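Local coordinates for aminotransferase (Bacillus subtilis, PDB 6L1O), which transfers amino groups with a pyridoxal-phosphate cofactor, as an aminotransferase of the pathway that makes the dipeptide antibiotic bacilysin, at residues K10-Q15 with I135-A140; T111-N116 with I258-E263. All blocks are in the same frame, centred on the assembly; numbering follows the deposited sequence.

Contact 1: K10-Q15 with I135-A140; sequences KTLPRQ and ITMARA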
loop_
_atom_site.group_PDB
_atom_site.type_symbol
_atom_site.label_atom_id
_atom_site.label_comp_id
_atom_site.label_asym_id
_atom_site.label_seq_id
_atom_site.Cartn_x
_atom_site.Cartn_y
_atom_site.Cartn_z
ATOM N N LYS B 10 16.571 10.416 0.255
ATOM C CA LYS B 10 18.018 10.528 0.082
ATOM C C LYS B 10 18.781 9.435 0.853
ATOM O O LYS B 10 19.850 8.986 0.414
ATOM C CB LYS B 10 18.517 11.895 0.548
ATOM C CG LYS B 10 18.149 13.048 -0.338
ATOM C CD LYS B 10 18.793 14.333 0.228
ATOM C CE LYS B 10 18.227 15.577 -0.426
ATOM N NZ LYS B 10 18.115 15.426 -1.916
ATOM N N THR B 11 18.251 9.046 2.004
ATOM C CA THR B 11 18.893 8.047 2.866
ATOM C C THR B 11 18.420 6.622 2.588
ATOM O O THR B 11 18.836 5.727 3.267
ATOM C CB THR B 11 18.631 8.327 4.360
ATOM O OG1 THR B 11 17.239 8.228 4.648
ATOM C CG2 THR B 11 19.119 9.716 4.785
ATOM N N LEU B 12 17.512 6.400 1.623
ATOM C CA LEU B 12 17.024 5.061 1.344
ATOM C C LEU B 12 18.208 4.118 1.103
ATOM O O LEU B 12 19.134 4.481 0.383
ATOM C CB LEU B 12 16.101 5.062 0.113
ATOM C CG LEU B 12 14.660 5.582 0.310
ATOM C CD1 LEU B 12 13.911 5.612 -1.017
ATOM C CD2 LEU B 12 13.892 4.773 1.321
ATOM N N PRO B 13 18.184 2.911 1.700
ATOM C CA PRO B 13 19.269 1.970 1.452
ATOM C C PRO B 13 19.270 1.475 0.005
ATOM O O PRO B 13 18.201 1.324 -0.624
ATOM C CB PRO B 13 18.999 0.824 2.434
ATOM C CG PRO B 13 17.534 0.948 2.812
ATOM C CD PRO B 13 17.181 2.384 2.658
ATOM N N ARG B 14 20.475 1.266 -0.518
ATOM C CA ARG B 14 20.652 0.765 -1.858
ATOM C C ARG B 14 20.112 -0.665 -1.943
ATOM O O ARG B 14 20.446 -1.513 -1.088
ATOM C CB ARG B 14 22.166 0.811 -2.203
ATOM N N GLN B 15 19.277 -0.936 -2.946
ATOM C CA GLN B 15 18.840 -2.307 -3.232
ATOM C C GLN B 15 19.919 -3.036 -4.048
ATOM O O GLN B 15 19.917 -3.004 -5.273
ATOM C CB GLN B 15 17.503 -2.284 -3.955
ATOM C CG GLN B 15 16.402 -1.754 -3.041
ATOM C CD GLN B 15 15.060 -1.773 -3.707
ATOM O OE1 GLN B 15 14.918 -1.238 -4.809
ATOM N NE2 GLN B 15 14.063 -2.367 -3.050
ATOM N N ILE B 135 13.397 0.214 8.837
ATOM C CA ILE B 135 14.145 0.696 9.967
ATOM C C ILE B 135 14.786 2.040 9.610
ATOM O O ILE B 135 14.763 2.990 10.436
ATOM C CB ILE B 135 15.206 -0.321 10.380
ATOM C CG1 ILE B 135 14.512 -1.536 10.996
ATOM C CG2 ILE B 135 16.187 0.303 11.389
ATOM C CD1 ILE B 135 15.427 -2.712 11.223
ATOM N N THR B 136 15.347 2.122 8.404
ATOM C CA THR B 136 16.017 3.334 7.959
ATOM C C THR B 136 14.982 4.453 7.751
ATOM O O THR B 136 15.206 5.574 8.136
ATOM C CB THR B 136 16.822 3.112 6.695
ATOM O OG1 THR B 136 17.728 1.999 6.891
ATOM C CG2 THR B 136 17.637 4.334 6.354
ATOM N N MET B 137 13.849 4.123 7.162
ATOM C CA MET B 137 12.769 5.068 6.974
ATOM C C MET B 137 12.097 5.522 8.250
ATOM O O MET B 137 11.464 6.576 8.240
ATOM C CB MET B 137 11.707 4.498 6.032
ATOM C CG MET B 137 12.281 4.306 4.635
ATOM S SD MET B 137 11.227 3.191 3.660
ATOM C CE MET B 137 10.005 4.358 3.093
ATOM N N ALA B 138 12.228 4.753 9.318
ATOM C CA ALA B 138 11.821 5.171 10.649
ATOM C C ALA B 138 12.932 6.032 11.326
ATOM O O ALA B 138 12.744 6.483 12.451
ATOM C CB ALA B 138 11.517 3.967 11.531
ATOM N N ARG B 139 14.061 6.191 10.638
ATOM C CA ARG B 139 15.230 6.921 11.148
ATOM C C ARG B 139 15.822 6.267 12.394
ATOM O O ARG B 139 16.375 6.933 13.251
ATOM C CB ARG B 139 14.871 8.397 11.405
ATOM C CG ARG B 139 14.147 9.068 10.245
ATOM C CD ARG B 139 13.647 10.462 10.624
ATOM N NE ARG B 139 13.932 11.451 9.549
ATOM C CZ ARG B 139 13.062 11.850 8.611
ATOM N NH1 ARG B 139 11.808 11.390 8.606
ATOM N NH2 ARG B 139 13.436 12.726 7.685
ATOM N N ALA B 140 15.718 4.942 12.499
ATOM C CA ALA B 140 16.203 4.205 13.657
ATOM C C ALA B 140 17.534 3.535 13.363
ATOM O O ALA B 140 17.975 3.517 12.218
ATOM C CB ALA B 140 15.183 3.190 14.046
#

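Contact 2: T111-N116 with I258-E263; sequences TQCLLN and IQAVNE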
loop_
_atom_site.group_PDB
_atom_site.type_symbol
_atom_site.label_atom_id
_atom_site.label_comp_id
_atom_site.label_asym_id
_atom_site.label_seq_id
_atom_site.Cartn_x
_atom_site.Cartn_y
_atom_site.Cartn_z
ATOM N N THR B 111 7.122 -1.176 11.390
ATOM C CA THR B 111 8.236 -0.337 11.865
ATOM C C THR B 111 7.895 1.110 12.100
ATOM O O THR B 111 8.403 1.727 13.041
ATOM C CB THR B 111 9.468 -0.462 10.959
ATOM O OG1 THR B 111 9.138 -0.075 9.612
ATOM C CG2 THR B 111 9.968 -1.885 10.963
ATOM N N GLN B 112 7.045 1.690 11.259
ATOM C CA GLN B 112 6.563 3.033 11.500
ATOM C C GLN B 112 5.742 3.132 12.781
ATOM O O GLN B 112 5.792 4.163 13.497
ATOM C CB GLN B 112 5.751 3.572 10.301
ATOM C CG GLN B 112 6.599 3.818 9.052
ATOM C CD GLN B 112 7.399 5.118 9.181
ATOM O OE1 GLN B 112 6.865 6.131 9.656
ATOM N NE2 GLN B 112 8.628 5.108 8.738
ATOM N N CYS B 113 4.986 2.091 13.084
ATOM C CA CYS B 113 4.176 2.026 14.314
ATOM C C CYS B 113 4.951 1.779 15.607
ATOM O O CYS B 113 4.479 2.150 16.686
ATOM C CB CYS B 113 3.127 0.948 14.226
ATOM S SG CYS B 113 1.832 1.327 13.096
ATOM N N LEU B 114 6.113 1.149 15.502
ATOM C CA LEU B 114 6.795 0.652 16.690
ATOM C C LEU B 114 8.177 1.234 16.951
ATOM O O LEU B 114 8.748 0.936 17.984
ATOM C CB LEU B 114 6.853 -0.884 16.636
ATOM C CG LEU B 114 5.494 -1.606 16.533
ATOM C CD1 LEU B 114 5.640 -3.106 16.419
ATOM C CD2 LEU B 114 4.637 -1.347 17.778
ATOM N N LEU B 115 8.731 1.986 15.990
ATOM C CA LEU B 115 10.062 2.535 16.107
ATOM C C LEU B 115 10.053 4.050 16.008
ATOM O O LEU B 115 9.439 4.623 15.095
ATOM C CB LEU B 115 11.001 1.961 15.036
ATOM C CG LEU B 115 11.700 0.638 15.177
ATOM C CD1 LEU B 115 12.428 0.256 13.877
ATOM C CD2 LEU B 115 12.718 0.628 16.325
ATOM N N ASN B 116 10.740 4.695 16.946
ATOM C CA ASN B 116 10.979 6.157 16.887
ATOM C C ASN B 116 12.344 6.448 16.371
ATOM O O ASN B 116 13.235 5.618 16.476
ATOM C CB ASN B 116 10.874 6.783 18.294
ATOM C CG ASN B 116 9.474 6.820 18.802
ATOM O OD1 ASN B 116 8.560 7.189 18.059
ATOM N ND2 ASN B 116 9.276 6.490 20.088
ATOM N N ILE B 258 -1.824 -4.253 17.021
ATOM C CA ILE B 258 -2.815 -4.228 15.980
ATOM C C ILE B 258 -3.564 -2.880 15.948
ATOM O O ILE B 258 -3.846 -2.339 14.904
ATOM C CB ILE B 258 -3.773 -5.434 16.103
ATOM C CG1 ILE B 258 -3.008 -6.759 15.975
ATOM C CG2 ILE B 258 -4.925 -5.361 15.115
ATOM C CD1 ILE B 258 -2.247 -6.884 14.662
ATOM N N GLN B 259 -3.853 -2.332 17.110
ATOM C CA GLN B 259 -4.523 -1.027 17.179
ATOM C C GLN B 259 -3.682 0.080 16.570
ATOM O O GLN B 259 -4.198 0.916 15.861
ATOM C CB GLN B 259 -4.851 -0.696 18.634
ATOM C CG GLN B 259 -5.665 0.573 18.809
ATOM C CD GLN B 259 -5.621 1.081 20.256
ATOM O OE1 GLN B 259 -5.294 0.344 21.193
ATOM N NE2 GLN B 259 -5.932 2.362 20.442
ATOM N N ALA B 260 -2.380 0.084 16.843
ATOM C CA ALA B 260 -1.482 1.085 16.268
ATOM C C ALA B 260 -1.430 0.949 14.745
ATOM O O ALA B 260 -1.512 1.937 14.020
ATOM C CB ALA B 260 -0.107 0.948 16.851
ATOM N N VAL B 261 -1.353 -0.300 14.268
ATOM C CA VAL B 261 -1.421 -0.577 12.829
ATOM C C VAL B 261 -2.662 -0.007 12.217
ATOM O O VAL B 261 -2.608 0.676 11.196
ATOM C CB VAL B 261 -1.370 -2.098 12.550
ATOM C CG1 VAL B 261 -1.629 -2.353 11.068
ATOM C CG2 VAL B 261 -0.015 -2.651 12.964
ATOM N N ASN B 262 -3.800 -0.278 12.846
ATOM C CA ASN B 262 -5.068 0.160 12.366
ATOM C C ASN B 262 -5.187 1.668 12.342
ATOM O O ASN B 262 -5.695 2.237 11.408
ATOM C CB ASN B 262 -6.186 -0.415 13.229
ATOM C CG ASN B 262 -6.537 -1.858 12.900
ATOM O OD1 ASN B 262 -6.277 -2.375 11.810
ATOM N ND2 ASN B 262 -7.220 -2.482 13.830
ATOM N N GLU B 263 -4.645 2.330 13.362
ATOM C CA GLU B 263 -4.625 3.777 13.359
ATOM C C GLU B 263 -3.841 4.375 12.191
ATOM O O GLU B 263 -4.333 5.244 11.487
ATOM C CB GLU B 263 -4.148 4.274 14.727
ATOM C CG GLU B 263 -5.273 4.051 15.795
ATOM C CD GLU B 263 -4.820 4.195 17.253
ATOM O OE1 GLU B 263 -3.734 4.715 17.517
ATOM O OE2 GLU B 263 -5.547 3.768 18.164
#

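Contact 1: K10-Q15 with I135-A140
T136, which buries more surface here than any other residue, packs against T11 and P13, while L12 meets M137; these pairs make up the 181 Å² hidden between the loop 10-15 and the last turn of helix 130-137. The two branches of T136 divide the work. With CG2 anti to the backbone N, the methyl lies against the loop backbone, T136 CG2 standing 3.6 Å from T11 O, while P13 CD, a corner of the proline ring, comes to 4.1 Å from T136 CB. The hydroxyl, beside the backbone N (chi1 -54°), hydrogen-bonds through OG1 to L132 O one turn earlier in the helix. No hydrogen bond spans the two segments, so van der Waals packing joins them.

In this pyridoxal-phosphate-dependent aminotransferase the loop belongs to the N-terminal region, and helix 130-137 runs into strand 141-146, the outermost strand of the mixed sheet on that side within this chain. A Schellman motif closes the helix: R139 has positive phi (63°), R139 N bonds to T136 O at 2.8 Å, and A140 N to I135 O at 3.0 Å.

Although its CB points away from the helix, L12 brings its CD2 branch to 3.7 Å from M137 CG and 3.9 Å from M137 SD, the two chains crossing at a slant. F264 of the second subunit packs on both L12 and M137, which places this apolar pair at the dimer interface.

Contact 2: T111-N116 with I258-E263
Helices 103-114 and 255-266 come closest at C113 and A260, whose CA atoms lie 6.1 Å apart, a short separation made possible by the small side chains at both positions. Each of these side chains starts out toward the opposite helix, and C113 CB meets A260 CB at 4.2 Å. The thiol goes further. Its first torsion, -71°, sets SG beside the backbone N and anti to the carbonyl carbon, and from there C113 SG reaches the backbone of the other helix, 3.5 Å from A260 O and 3.7 Å from A260 C. These are packing distances, and no hydrogen bond joins the two segments. V261 adds a looser flank: C113 SG is 3.8 Å from V261 N and 4.4 Å from V261 CG2.

The contact buries 119 Å², and all three participating residues are buried. It belongs to the large domain of the PLP-dependent aminotransferase fold, where helices pack against a central mixed sheet. V261 also rests on A98 and F100 of strand 97-100, at one edge of that sheet within the chain, while L114, next to C113, packs on L170 of strand 168-174 and on I257. The start of helix 103-114 carries G103 and K104 of the cofactor site, whereas C113 lies near its other end.

F264, one turn beyond A260 in helix 255-266, packs on C113 as well and on its neighbour Q112, so the cysteine meets residues from successive turns of that helix. On the subunit interface, I9 of the second subunit packs on both C113 and E263.

How the contacts relate
From the N terminus, the chain leaves the loop 10-15, passes through 111-116 at the end of helix 103-114, and closes contact 1 at 135-140; contact 2 closes only when 258-263 arrives. The four segments alternate, so the two closures cross. Contact 1 ties the N-terminal region to helix 130-137, and contact 2 ties helix 103-114 to helix 255-266. Their centres are about 17 Å apart, yet 111-116 and 135-140 touch: Q112 NE2 lies 3.2 Å from M137 O, a probable though weak hydrogen bond, and L115 CD1 is 4.0 Å from I135 CG1. Both contacts also touch the second subunit.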